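Local atomic coordinates of ANGPTL4 C-terminal chain (Homo sapiens, PDB entry 6U1U), a protein that mediates inactivation of lipoprotein lipase and so helps regulate triglyceride clearance from the blood, this chain being its C-terminal fibrinogen-like domain. Residues L17-N31 with P67-I81. Numbering follows the deposited sequence.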
loop_
_atom_site.group_PDB
_atom_site.type_symbol
_atom_site.label_atom_id
_atom_site.label_comp_id
_atom_site.label_asym_id
_atom_site.label_seq_id
_atom_site.Cartn_x
_atom_site.Cartn_y
_atom_site.Cartn_z
ATOM N N LEU A 17 -14.634 -12.057 1.252
ATOM C CA LEU A 17 -13.891 -12.550 0.094
ATOM C C LEU A 17 -14.834 -12.859 -1.060
ATOM O O LEU A 17 -15.834 -13.575 -0.872
ATOM C CB LEU A 17 -13.140 -13.822 0.480
ATOM C CG LEU A 17 -11.969 -13.655 1.440
ATOM C CD1 LEU A 17 -11.520 -15.042 1.974
ATOM C CD2 LEU A 17 -10.804 -13.066 0.682
ATOM N N PHE A 18 -14.522 -12.328 -2.234
ATOM C CA PHE A 18 -15.334 -12.469 -3.439
ATOM C C PHE A 18 -14.456 -12.670 -4.667
ATOM O O PHE A 18 -13.376 -12.088 -4.778
ATOM C CB PHE A 18 -16.196 -11.229 -3.709
ATOM C CG PHE A 18 -17.210 -10.969 -2.642
ATOM C CD1 PHE A 18 -18.473 -11.541 -2.725
ATOM C CD2 PHE A 18 -16.900 -10.173 -1.549
ATOM C CE1 PHE A 18 -19.435 -11.316 -1.747
ATOM C CE2 PHE A 18 -17.866 -9.945 -0.545
ATOM C CZ PHE A 18 -19.125 -10.520 -0.639
ATOM N N GLU A 19 -14.964 -13.461 -5.620
ATOM C CA GLU A 19 -14.274 -13.660 -6.887
ATOM C C GLU A 19 -14.512 -12.465 -7.815
ATOM O O GLU A 19 -15.651 -12.016 -7.980
ATOM C CB GLU A 19 -14.770 -14.947 -7.566
ATOM C CG GLU A 19 -14.740 -16.179 -6.675
ATOM C CD GLU A 19 -15.605 -17.349 -7.221
ATOM O OE1 GLU A 19 -15.572 -17.599 -8.448
ATOM O OE2 GLU A 19 -16.327 -17.997 -6.432
ATOM N N ILE A 20 -13.439 -11.935 -8.407
ATOM C CA ILE A 20 -13.538 -10.896 -9.427
ATOM C C ILE A 20 -12.692 -11.344 -10.603
ATOM O O ILE A 20 -11.922 -12.311 -10.520
ATOM C CB ILE A 20 -13.067 -9.496 -8.954
ATOM C CG1 ILE A 20 -11.594 -9.560 -8.505
ATOM C CG2 ILE A 20 -13.970 -8.960 -7.825
ATOM C CD1 ILE A 20 -10.906 -8.193 -8.418
ATOM N N GLN A 21 -12.885 -10.666 -11.731
ATOM C CA GLN A 21 -12.088 -10.956 -12.919
ATOM C C GLN A 21 -11.912 -9.696 -13.718
ATOM O O GLN A 21 -12.717 -9.380 -14.605
ATOM C CB GLN A 21 -12.706 -12.048 -13.787
ATOM C CG GLN A 21 -11.755 -12.420 -14.928
ATOM C CD GLN A 21 -12.136 -13.702 -15.632
ATOM O OE1 GLN A 21 -13.290 -14.128 -15.576
ATOM N NE2 GLN A 21 -11.168 -14.323 -16.291
ATOM N N PRO A 22 -10.857 -8.935 -13.435
ATOM C CA PRO A 22 -10.544 -7.760 -14.246
ATOM C C PRO A 22 -10.304 -8.116 -15.701
ATOM O O PRO A 22 -9.921 -9.238 -16.038
ATOM C CB PRO A 22 -9.262 -7.221 -13.600
ATOM C CG PRO A 22 -9.315 -7.712 -12.213
ATOM C CD PRO A 22 -9.954 -9.084 -12.283
ATOM N N GLN A 23 -10.548 -7.124 -16.551
ATOM C CA GLN A 23 -10.237 -7.206 -17.968
ATOM C C GLN A 23 -8.837 -7.759 -18.171
ATOM O O GLN A 23 -7.872 -7.245 -17.600
ATOM C CB GLN A 23 -10.334 -5.800 -18.570
ATOM C CG GLN A 23 -10.116 -5.726 -20.062
ATOM C CD GLN A 23 -11.428 -5.689 -20.836
ATOM O OE1 GLN A 23 -11.983 -4.611 -21.090
ATOM N NE2 GLN A 23 -11.928 -6.868 -21.216
ATOM N N GLY A 24 -8.731 -8.848 -18.945
ATOM C CA GLY A 24 -7.420 -9.380 -19.278
ATOM C C GLY A 24 -6.779 -10.257 -18.228
ATOM O O GLY A 24 -5.653 -10.736 -18.444
ATOM N N SER A 25 -7.463 -10.510 -17.111
ATOM C CA SER A 25 -6.895 -11.220 -15.980
ATOM C C SER A 25 -7.600 -12.557 -15.778
ATOM O O SER A 25 -8.790 -12.680 -16.086
ATOM C CB SER A 25 -7.045 -10.385 -14.692
ATOM O OG SER A 25 -6.656 -11.134 -13.547
ATOM N N PRO A 26 -6.921 -13.555 -15.209
ATOM C CA PRO A 26 -7.630 -14.700 -14.649
ATOM C C PRO A 26 -8.497 -14.263 -13.478
ATOM O O PRO A 26 -8.269 -13.182 -12.904
ATOM C CB PRO A 26 -6.491 -15.622 -14.183
ATOM C CG PRO A 26 -5.382 -14.680 -13.886
ATOM C CD PRO A 26 -5.471 -13.625 -14.953
ATOM N N PRO A 27 -9.476 -15.064 -13.072
ATOM C CA PRO A 27 -10.267 -14.703 -11.878
ATOM C C PRO A 27 -9.425 -14.871 -10.623
ATOM O O PRO A 27 -8.522 -15.710 -10.572
ATOM C CB PRO A 27 -11.436 -15.711 -11.890
ATOM C CG PRO A 27 -11.289 -16.505 -13.213
ATOM C CD PRO A 27 -9.823 -16.413 -13.568
ATOM N N PHE A 28 -9.707 -14.056 -9.594
ATOM C CA PHE A 28 -9.012 -14.261 -8.321
ATOM C C PHE A 28 -9.866 -13.720 -7.193
ATOM O O PHE A 28 -10.763 -12.907 -7.404
ATOM C CB PHE A 28 -7.587 -13.636 -8.281
ATOM C CG PHE A 28 -7.528 -12.115 -8.571
ATOM C CD1 PHE A 28 -7.571 -11.181 -7.525
ATOM C CD2 PHE A 28 -7.387 -11.649 -9.864
ATOM C CE1 PHE A 28 -7.468 -9.781 -7.822
ATOM C CE2 PHE A 28 -7.296 -10.286 -10.165
ATOM C CZ PHE A 28 -7.342 -9.346 -9.133
ATOM N N LEU A 29 -9.569 -14.190 -5.995
ATOM C CA LEU A 29 -10.383 -13.876 -4.829
ATOM C C LEU A 29 -9.831 -12.623 -4.166
ATOM O O LEU A 29 -8.649 -12.580 -3.846
ATOM C CB LEU A 29 -10.344 -15.076 -3.877
ATOM C CG LEU A 29 -11.419 -15.233 -2.794
ATOM C CD1 LEU A 29 -12.800 -15.548 -3.421
ATOM C CD2 LEU A 29 -10.985 -16.320 -1.813
ATOM N N VAL A 30 -10.690 -11.615 -3.920
ATOM C CA VAL A 30 -10.237 -10.384 -3.281
ATOM C C VAL A 30 -11.059 -10.141 -2.020
ATOM O O VAL A 30 -12.138 -10.709 -1.829
ATOM C CB VAL A 30 -10.346 -9.139 -4.192
ATOM C CG1 VAL A 30 -9.321 -9.218 -5.298
ATOM C CG2 VAL A 30 -11.797 -8.944 -4.769
ATOM N N ASN A 31 -10.524 -9.276 -1.155
ATOM C CA ASN A 31 -11.236 -8.836 0.043
ATOM C C ASN A 31 -11.946 -7.540 -0.302
ATOM O O ASN A 31 -11.279 -6.543 -0.569
ATOM C CB ASN A 31 -10.255 -8.557 1.184
ATOM C CG ASN A 31 -9.502 -9.792 1.624
ATOM O OD1 ASN A 31 -8.569 -10.268 0.919
ATOM N ND2 ASN A 31 -9.856 -10.300 2.804
ATOM N N PRO A 67 -5.436 -14.396 3.441
ATOM C CA PRO A 67 -6.628 -13.602 3.067
ATOM C C PRO A 67 -7.621 -13.413 4.217
ATOM O O PRO A 67 -8.382 -12.439 4.202
ATOM C CB PRO A 67 -7.226 -14.409 1.906
ATOM C CG PRO A 67 -5.979 -15.073 1.287
ATOM C CD PRO A 67 -5.194 -15.510 2.511
ATOM N N HIS A 68 -7.607 -14.279 5.234
ATOM C CA HIS A 68 -8.445 -14.089 6.417
ATOM C C HIS A 68 -7.716 -13.352 7.537
ATOM O O HIS A 68 -8.275 -13.212 8.630
ATOM C CB HIS A 68 -8.937 -15.453 6.932
ATOM C CG HIS A 68 -10.047 -16.035 6.114
ATOM N ND1 HIS A 68 -9.852 -17.060 5.214
ATOM C CD2 HIS A 68 -11.365 -15.724 6.050
ATOM C CE1 HIS A 68 -11.001 -17.358 4.631
ATOM N NE2 HIS A 68 -11.932 -16.554 5.111
ATOM N N GLY A 69 -6.481 -12.889 7.299
ATOM C CA GLY A 69 -5.668 -12.241 8.319
ATOM C C GLY A 69 -4.855 -11.095 7.717
ATOM O O GLY A 69 -5.428 -10.271 6.997
ATOM N N GLU A 70 -3.538 -11.033 7.962
ATOM C CA GLU A 70 -2.684 -10.001 7.357
ATOM C C GLU A 70 -2.245 -10.424 5.956
ATOM O O GLU A 70 -1.924 -11.603 5.726
ATOM C CB GLU A 70 -1.424 -9.777 8.190
ATOM C CG GLU A 70 -1.663 -9.421 9.664
ATOM C CD GLU A 70 -0.347 -9.097 10.335
ATOM O OE1 GLU A 70 0.618 -9.881 10.135
ATOM O OE2 GLU A 70 -0.252 -8.031 11.007
ATOM N N PHE A 71 -2.179 -9.462 5.024
ATOM C CA PHE A 71 -1.818 -9.859 3.671
ATOM C C PHE A 71 -1.410 -8.653 2.847
ATOM O O PHE A 71 -1.687 -7.489 3.190
ATOM C CB PHE A 71 -2.983 -10.594 2.973
ATOM C CG PHE A 71 -4.212 -9.701 2.716
ATOM C CD1 PHE A 71 -4.266 -8.865 1.608
ATOM C CD2 PHE A 71 -5.288 -9.725 3.589
ATOM C CE1 PHE A 71 -5.355 -8.043 1.371
ATOM C CE2 PHE A 71 -6.405 -8.935 3.359
ATOM C CZ PHE A 71 -6.444 -8.083 2.280
ATOM N N TRP A 72 -0.792 -8.966 1.710
ATOM C CA TRP A 72 -0.503 -8.033 0.631
ATOM C C TRP A 72 -1.145 -8.628 -0.621
ATOM O O TRP A 72 -0.822 -9.763 -0.970
ATOM C CB TRP A 72 1.025 -7.900 0.455
ATOM C CG TRP A 72 1.436 -7.070 -0.721
ATOM C CD1 TRP A 72 1.971 -7.502 -1.904
ATOM C CD2 TRP A 72 1.369 -5.641 -0.803
ATOM N NE1 TRP A 72 2.197 -6.411 -2.741
ATOM C CE2 TRP A 72 1.858 -5.267 -2.069
ATOM C CE3 TRP A 72 0.927 -4.633 0.085
ATOM C CZ2 TRP A 72 1.942 -3.916 -2.476
ATOM C CZ3 TRP A 72 1.006 -3.313 -0.302
ATOM C CH2 TRP A 72 1.508 -2.958 -1.582
ATOM N N LEU A 73 -2.085 -7.905 -1.260
ATOM C CA LEU A 73 -2.840 -8.514 -2.374
ATOM C C LEU A 73 -1.924 -8.852 -3.549
ATOM O O LEU A 73 -2.054 -9.925 -4.167
ATOM C CB LEU A 73 -3.956 -7.579 -2.829
ATOM C CG LEU A 73 -4.750 -7.974 -4.086
ATOM C CD1 LEU A 73 -5.394 -9.369 -3.844
ATOM C CD2 LEU A 73 -5.812 -6.948 -4.412
ATOM N N GLY A 74 -0.992 -7.956 -3.865
ATOM C CA GLY A 74 -0.058 -8.232 -4.994
ATOM C C GLY A 74 -0.202 -7.128 -6.029
ATOM O O GLY A 74 -1.287 -6.789 -6.476
ATOM N N LEU A 75 0.945 -6.563 -6.432
ATOM C CA LEU A 75 0.914 -5.408 -7.323
ATOM C C LEU A 75 0.307 -5.747 -8.686
ATOM O O LEU A 75 -0.373 -4.910 -9.283
ATOM C CB LEU A 75 2.333 -4.863 -7.481
ATOM C CG LEU A 75 2.791 -4.171 -6.181
ATOM C CD1 LEU A 75 4.300 -4.041 -6.218
ATOM C CD2 LEU A 75 2.122 -2.801 -6.023
ATOM N N GLU A 76 0.582 -6.942 -9.223
ATOM C CA GLU A 76 0.002 -7.230 -10.538
ATOM C C GLU A 76 -1.516 -7.309 -10.430
ATOM O O GLU A 76 -2.241 -6.822 -11.304
ATOM C CB GLU A 76 0.601 -8.513 -11.118
ATOM C CG GLU A 76 0.049 -8.843 -12.530
ATOM C CD GLU A 76 0.302 -7.770 -13.611
ATOM O OE1 GLU A 76 -0.425 -7.820 -14.630
ATOM O OE2 GLU A 76 1.188 -6.876 -13.475
ATOM N N LYS A 77 -2.010 -7.881 -9.332
ATOM C CA LYS A 77 -3.460 -7.915 -9.126
ATOM C C LYS A 77 -4.015 -6.514 -8.935
ATOM O O LYS A 77 -5.065 -6.180 -9.485
ATOM C CB LYS A 77 -3.798 -8.787 -7.921
ATOM C CG LYS A 77 -3.735 -10.298 -8.252
ATOM C CD LYS A 77 -3.872 -11.156 -6.942
ATOM C CE LYS A 77 -3.629 -12.640 -7.271
ATOM N NZ LYS A 77 -2.172 -12.950 -7.344
ATOM N N VAL A 78 -3.331 -5.676 -8.160
ATOM C CA VAL A 78 -3.830 -4.311 -7.975
ATOM C C VAL A 78 -3.856 -3.555 -9.302
ATOM O O VAL A 78 -4.830 -2.873 -9.621
ATOM C CB VAL A 78 -2.983 -3.567 -6.928
ATOM C CG1 VAL A 78 -3.495 -2.112 -6.769
ATOM C CG2 VAL A 78 -3.124 -4.292 -5.616
ATOM N N HIS A 79 -2.790 -3.662 -10.095
ATOM C CA HIS A 79 -2.793 -2.958 -11.363
ATOM C C HIS A 79 -3.826 -3.542 -12.322
ATOM O O HIS A 79 -4.366 -2.813 -13.155
ATOM C CB HIS A 79 -1.392 -2.985 -12.002
ATOM C CG HIS A 79 -1.359 -2.289 -13.327
ATOM N ND1 HIS A 79 -1.417 -2.971 -14.524
ATOM C CD2 HIS A 79 -1.376 -0.971 -13.635
ATOM C CE1 HIS A 79 -1.431 -2.096 -15.518
ATOM N NE2 HIS A 79 -1.408 -0.879 -15.005
ATOM N N SER A 80 -4.141 -4.835 -12.220
ATOM C CA SER A 80 -5.201 -5.341 -13.096
ATOM C C SER A 80 -6.538 -4.706 -12.750
ATOM O O SER A 80 -7.388 -4.503 -13.641
ATOM C CB SER A 80 -5.282 -6.872 -13.032
ATOM O OG SER A 80 -5.893 -7.312 -11.846
ATOM N N ILE A 81 -6.719 -4.350 -11.488
ATOM C CA ILE A 81 -7.947 -3.691 -11.054
ATOM C C ILE A 81 -7.956 -2.225 -11.468
ATOM O O ILE A 81 -8.966 -1.724 -11.972
ATOM C CB ILE A 81 -8.121 -3.856 -9.530
ATOM C CG1 ILE A 81 -8.400 -5.313 -9.189
ATOM C CG2 ILE A 81 -9.238 -2.932 -8.989
ATOM C CD1 ILE A 81 -8.247 -5.612 -7.659
HETATM O O HOH W 1 -7.142 -4.746 -16.349
#
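Lys77, on helix 75-81, lies along the ring of Phe28 from strand 28-31. Lys77 CB touches the far rim at Phe28 CE1 and CZ. Lys77 CG then sits over the ring centre in a CH-pi contact, 3.8 Å from the centroid of the Phe28 ring. Lys77 CD moves on to Phe28 CD1 at 3.7 Å, and CE reaches CG of the ring. The chain bends at its last torsion (chi4 81°), and NZ hydrogen-bonds to Ala62 O. It lies far from the Phe28 ring, so any cation-pi attraction is weak at most. Ile20 CG1 backs the opposite face of Phe28, offset toward the rim. At the edge stand Ile81 CD1 and Ser80 OG, the latter donating to Lys77 O. With alanine in place of this phenylalanine, the aliphatic part of Lys77 would probably lose the ring it lies on, and a gap would open beside Ile81. In this fibrinogen C-terminal domain, the hairpin of strands 17-20 and 28-31 packs on helix 75-81, and strand 28-31 runs at 84° to that helix. Pro22, starting the type II beta turn to Ser25, sets CG 4.0 Å from Ile81 CG1. A water donates to both Gln23 O and Ser80 O. At the other end of the hairpin, Asn31 ND2 gives Pro67 O a nearly straight bond of 2.9 Å (169°), in the carbonyl plane. Asn31 OD1 meets Phe71 CZ at 3.3 Å. Leu17 CD1 rests over the His68 ring, 3.8 Å from its centroid.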